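PDB 3SGH: SusD homolog from Bacteroides thetaiotaomicron, which probably binds glycans at the bacterial cell surface as a SusD-like outer-membrane lipoprotein, helping a partner transporter to take them up. Local coordinates for residues Tyr83-Pro86 with Ser87-Val91; Tyr102-Ala105 with Gln106-Val110. One frame throughout, in Å; residues are numbered along the deposited sequence.

Overall arrangement
From the N terminus, the chain reaches contact 1 where helix 75-84 ends and helix 87-95 begins; residues 83-91 close the tight turn between these two helices. A short connection then leads into helix 100-120, where contact 2 spans two successive turns, 102-105 and 106-110, and closes no loop. The contacts therefore follow in series, neither nested nor crossed, with centres about 10 Å apart. They touch directly: Tyr85 and Phe88 of contact 1 reach Arg109 of contact 2, and Val91 packs on Ala105. Together they tie the helix 75-84 to 87-95 corner to helix 100-120, within the alpha-alpha superhelix of this SusD-like protein.

Contact 1: residues Tyr83-Pro86 with Ser87-Val91; sequences YIYP and SFFLV
Phe88 N donates to Ile84 O at 2.9 Å across the junction between two consecutive helices, where helix 75-84 stops and helix 87-95 starts through a cis peptide bond before Pro86; the last turn of one helix is thereby joined to the first of the next. Tyr85 is the first residue to leave helical geometry. Proline suits the next place because at the very start of a helix no preceding turn offers a carbonyl to a backbone N-H, and a peptide bond from an aromatic residue to proline tolerates the cis form. Three carbonyls round the break, those of Tyr83, Ile84 and Pro86, have donors. Pro86 O takes Leu90 N at 3.1 Å in a nearly straight bond (171° at the hydrogen), the first i to i+4 link of the new helix, and Phe89 N adds a weak one. Tyr83 O is served by a water that donates to it at 2.9 Å; the same water is hydrogen-bonded to Ser87, a short side chain whose OG, beside its own backbone N, can reach it.

The apolar side of the corner is aromatic. The Tyr85 and Phe89 planes are 28° apart but slid so far that the rings barely overlap, while Ile84 CG2 sits over the centre of one Tyr85 face. Tyr85 has CG beside its backbone N (chi1 -54°), which carries the ring to Phe89; its OH is hydrogen-bonded to Arg109 NE of helix 100-120. Replacing Tyr85 with an alanine would probably leave Arg109 NE without this acceptor and open a gap beside Phe89. Phe88 leads away from the turn, to a cation-pi contact with Arg109. Tyr85 and Phe89 come closest where Tyr85 CD1 lies 3.6 Å from Phe89 CE2.

Contact 2: residues Tyr102-Ala105 with Gln106-Val110; sequences YAMA and QLTRV
Gln106 lays its amide over the ring of Tyr102, one turn earlier in the alpha-helix 100-120. Ring and amide planes are 22° apart and stacked, with Gln106 CD 3.5 Å from Tyr102 CE2. Behind the amide, Gln106 CG makes a CH-pi contact over the same ring, 4.0 Å from its centroid. Tyr102 has CG anti to its backbone N (chi1 179°), which swings the ring alongside the following turn. A long, flat-ended glutamine suits this place: it covers the ring while its OE1 bonds Asn153 of helix 140-162, and Tyr102 OH bonds Glu92.

On another side of the helix, Met104, a selenomethionine, bends at chi2 and chi3 and runs side by side with Leu107, both packing on Trp184 of helix 181-198; Met104 CE lies 4.1 Å from Leu107 CD2. Small Ala105 lets helix 87-95 come close through Phe88 and Val91. Thr108 crosses Met104 obliquely, and its hydroxyl, also bonded to Tyr28 OH, folds back onto the helix. Thr108 N and OG1 both donate to Met104 O, from opposite faces of the carbonyl plane: N at 3.0 Å and OG1 at 2.7 Å.

Contact 1: residues Tyr83-Pro86 with Ser87-Val91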
loop_
_atom_site.group_PDB
_atom_site.type_symbol
_atom_site.label_atom_id
_atom_site.label_comp_id
_atom_site.label_asym_id
_atom_site.label_seq_id
_atom_site.Cartn_x
_atom_site.Cartn_y
_atom_site.Cartn_z
ATOM N N TYR A 83 12.860 -11.613 -3.485
ATOM C CA TYR A 83 12.224 -12.431 -2.461
ATOM C C TYR A 83 11.400 -13.590 -3.071
ATOM O O TYR A 83 11.393 -14.694 -2.536
ATOM C CB TYR A 83 11.335 -11.574 -1.543
ATOM C CG TYR A 83 12.081 -10.648 -0.623
ATOM C CD1 TYR A 83 13.188 -11.087 0.098
ATOM C CD2 TYR A 83 11.613 -9.351 -0.396
ATOM C CE1 TYR A 83 13.863 -10.246 0.937
ATOM C CE2 TYR A 83 12.263 -8.508 0.464
ATOM C CZ TYR A 83 13.387 -8.944 1.132
ATOM O OH TYR A 83 14.034 -8.098 1.999
ATOM N N ILE A 84 10.713 -13.334 -4.184
ATOM C CA ILE A 84 9.771 -14.295 -4.716
ATOM C C ILE A 84 10.460 -15.384 -5.529
ATOM O O ILE A 84 10.056 -16.547 -5.461
ATOM C CB ILE A 84 8.678 -13.596 -5.570
ATOM C CG1 ILE A 84 7.862 -12.637 -4.661
ATOM C CG2 ILE A 84 7.804 -14.633 -6.287
ATOM C CD1 ILE A 84 7.225 -13.321 -3.381
ATOM N N TYR A 85 11.500 -15.015 -6.278
ATOM C CA TYR A 85 12.167 -15.999 -7.161
ATOM C C TYR A 85 13.632 -16.132 -6.792
ATOM O O TYR A 85 14.246 -15.116 -6.458
ATOM C CB TYR A 85 12.045 -15.562 -8.613
ATOM C CG TYR A 85 10.656 -15.293 -9.088
ATOM C CD1 TYR A 85 9.792 -16.338 -9.452
ATOM C CD2 TYR A 85 10.201 -13.994 -9.249
ATOM C CE1 TYR A 85 8.508 -16.072 -9.908
ATOM C CE2 TYR A 85 8.897 -13.740 -9.732
ATOM C CZ TYR A 85 8.083 -14.778 -10.049
ATOM O OH TYR A 85 6.807 -14.504 -10.474
ATOM N N PRO A 86 14.212 -17.358 -6.878
ATOM C CA PRO A 86 13.608 -18.596 -7.413
ATOM C C PRO A 86 12.770 -19.404 -6.426
ATOM O O PRO A 86 12.299 -20.470 -6.770
ATOM C CB PRO A 86 14.849 -19.409 -7.879
ATOM C CG PRO A 86 15.914 -19.022 -6.918
ATOM C CD PRO A 86 15.680 -17.528 -6.671
ATOM N N SER A 87 12.570 -18.923 -5.211
ATOM C CA SER A 87 11.903 -19.755 -4.212
ATOM C C SER A 87 10.541 -20.249 -4.672
ATOM O O SER A 87 10.206 -21.373 -4.369
ATOM C CB SER A 87 11.784 -19.038 -2.875
ATOM O OG SER A 87 13.084 -18.770 -2.383
ATOM N N PHE A 88 9.769 -19.418 -5.384
ATOM C CA PHE A 88 8.460 -19.847 -5.845
ATOM C C PHE A 88 8.550 -21.160 -6.652
ATOM O O PHE A 88 7.768 -22.122 -6.437
ATOM C CB PHE A 88 7.726 -18.810 -6.723
ATOM C CG PHE A 88 6.468 -19.348 -7.241
ATOM C CD1 PHE A 88 5.419 -19.530 -6.387
ATOM C CD2 PHE A 88 6.357 -19.801 -8.543
ATOM C CE1 PHE A 88 4.251 -20.114 -6.821
ATOM C CE2 PHE A 88 5.214 -20.387 -8.990
ATOM C CZ PHE A 88 4.149 -20.557 -8.122
ATOM N N PHE A 89 9.493 -21.208 -7.590
ATOM C CA PHE A 89 9.612 -22.388 -8.455
ATOM C C PHE A 89 10.198 -23.577 -7.737
ATOM O O PHE A 89 9.800 -24.711 -7.977
ATOM C CB PHE A 89 10.419 -22.095 -9.712
ATOM C CG PHE A 89 9.722 -21.144 -10.632
ATOM C CD1 PHE A 89 8.488 -21.465 -11.159
ATOM C CD2 PHE A 89 10.279 -19.924 -10.957
ATOM C CE1 PHE A 89 7.816 -20.590 -12.010
ATOM C CE2 PHE A 89 9.614 -19.057 -11.824
ATOM C CZ PHE A 89 8.396 -19.380 -12.330
ATOM N N LEU A 90 11.114 -23.319 -6.824
ATOM C CA LEU A 90 11.635 -24.375 -5.977
ATOM C C LEU A 90 10.529 -25.008 -5.127
ATOM O O LEU A 90 10.483 -26.244 -4.990
ATOM C CB LEU A 90 12.753 -23.824 -5.084
ATOM C CG LEU A 90 14.052 -23.440 -5.800
ATOM C CD1 LEU A 90 14.982 -22.721 -4.800
ATOM C CD2 LEU A 90 14.788 -24.633 -6.396
ATOM N N VAL A 91 9.619 -24.189 -4.594
ATOM C CA VAL A 91 8.491 -24.713 -3.820
ATOM C C VAL A 91 7.541 -25.469 -4.731
ATOM O O VAL A 91 7.071 -26.558 -4.405
ATOM C CB VAL A 91 7.717 -23.629 -3.044
ATOM C CG1 VAL A 91 6.445 -24.204 -2.425
ATOM C CG2 VAL A 91 8.641 -22.984 -1.954
HETATM O O HOH W 1 13.426 -16.535 -3.612
#

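Contact 2: residues Tyr102-Ala105 with Gln106-Val110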
loop_
_atom_site.group_PDB
_atom_site.type_symbol
_atom_site.label_atom_id
_atom_site.label_comp_id
_atom_site.label_asym_id
_atom_site.label_seq_id
_atom_site.Cartn_x
_atom_site.Cartn_y
_atom_site.Cartn_z
ATOM N N TYR A 102 2.467 -25.097 -1.034
ATOM C CA TYR A 102 2.328 -24.573 -2.371
ATOM C C TYR A 102 1.316 -23.439 -2.413
ATOM O O TYR A 102 1.555 -22.420 -3.061
ATOM C CB TYR A 102 1.924 -25.666 -3.353
ATOM C CG TYR A 102 1.743 -25.163 -4.740
ATOM C CD1 TYR A 102 2.816 -24.629 -5.448
ATOM C CD2 TYR A 102 0.496 -25.237 -5.380
ATOM C CE1 TYR A 102 2.658 -24.168 -6.744
ATOM C CE2 TYR A 102 0.346 -24.780 -6.694
ATOM C CZ TYR A 102 1.442 -24.266 -7.361
ATOM O OH TYR A 102 1.316 -23.807 -8.671
ATOM N N ALA A 103 0.172 -23.622 -1.742
ATOM C CA ALA A 103 -0.838 -22.577 -1.633
ATOM C C ALA A 103 -0.194 -21.301 -1.077
ATOM O O ALA A 103 -0.424 -20.198 -1.594
ATOM C CB ALA A 103 -1.967 -23.035 -0.743
HETATM N N MSE A 104 0.592 -21.431 -0.004
HETATM C CA MSE A 104 1.234 -20.250 0.582
HETATM C C MSE A 104 2.245 -19.607 -0.353
HETATM O O MSE A 104 2.416 -18.394 -0.335
HETATM C CB MSE A 104 1.867 -20.572 1.941
HETATM C CG MSE A 104 0.834 -20.902 2.994
HETATM SE SE MSE A 104 -0.312 -19.464 3.418
HETATM C CE MSE A 104 1.036 -18.031 3.420
ATOM N N ALA A 105 2.932 -20.420 -1.170
ATOM C CA ALA A 105 3.892 -19.878 -2.144
ATOM C C ALA A 105 3.150 -19.099 -3.234
ATOM O O ALA A 105 3.562 -18.019 -3.619
ATOM C CB ALA A 105 4.756 -21.003 -2.735
ATOM N N GLN A 106 1.999 -19.603 -3.648
ATOM C CA GLN A 106 1.153 -18.917 -4.620
ATOM C C GLN A 106 0.616 -17.600 -4.079
ATOM O O GLN A 106 0.667 -16.567 -4.755
ATOM C CB GLN A 106 -0.036 -19.811 -4.963
ATOM C CG GLN A 106 0.291 -20.906 -5.915
ATOM C CD GLN A 106 -0.965 -21.550 -6.475
ATOM O OE1 GLN A 106 -1.821 -22.009 -5.722
ATOM N NE2 GLN A 106 -1.085 -21.547 -7.789
ATOM N N LEU A 107 0.078 -17.660 -2.877
ATOM C CA LEU A 107 -0.448 -16.443 -2.213
ATOM C C LEU A 107 0.636 -15.355 -2.051
ATOM O O LEU A 107 0.413 -14.181 -2.290
ATOM C CB LEU A 107 -1.061 -16.799 -0.888
ATOM C CG LEU A 107 -1.566 -15.635 -0.020
ATOM C CD1 LEU A 107 -2.697 -14.860 -0.718
ATOM C CD2 LEU A 107 -2.039 -16.232 1.356
ATOM N N THR A 108 1.807 -15.770 -1.638
ATOM C CA THR A 108 2.904 -14.870 -1.384
ATOM C C THR A 108 3.446 -14.247 -2.682
ATOM O O THR A 108 3.716 -13.027 -2.709
ATOM C CB THR A 108 4.003 -15.547 -0.530
ATOM O OG1 THR A 108 3.423 -16.109 0.665
ATOM C CG2 THR A 108 5.066 -14.521 -0.119
ATOM N N ARG A 109 3.567 -15.056 -3.729
ATOM C CA ARG A 109 3.891 -14.562 -5.072
ATOM C C ARG A 109 2.872 -13.568 -5.562
ATOM O O ARG A 109 3.230 -12.509 -6.001
ATOM C CB ARG A 109 3.949 -15.721 -6.048
ATOM C CG ARG A 109 4.406 -15.374 -7.458
ATOM C CD ARG A 109 4.360 -16.576 -8.296
ATOM N NE ARG A 109 4.756 -16.299 -9.675
ATOM C CZ ARG A 109 4.348 -16.973 -10.737
ATOM N NH1 ARG A 109 3.410 -17.927 -10.643
ATOM N NH2 ARG A 109 4.839 -16.623 -11.915
ATOM N N VAL A 110 1.580 -13.913 -5.462
ATOM C CA VAL A 110 0.548 -12.976 -5.856
ATOM C C VAL A 110 0.697 -11.678 -5.036
ATOM O O VAL A 110 0.580 -10.605 -5.606
ATOM C CB VAL A 110 -0.881 -13.549 -5.741
ATOM C CG1 VAL A 110 -1.950 -12.384 -5.841
ATOM C CG2 VAL A 110 -1.157 -14.699 -6.791
#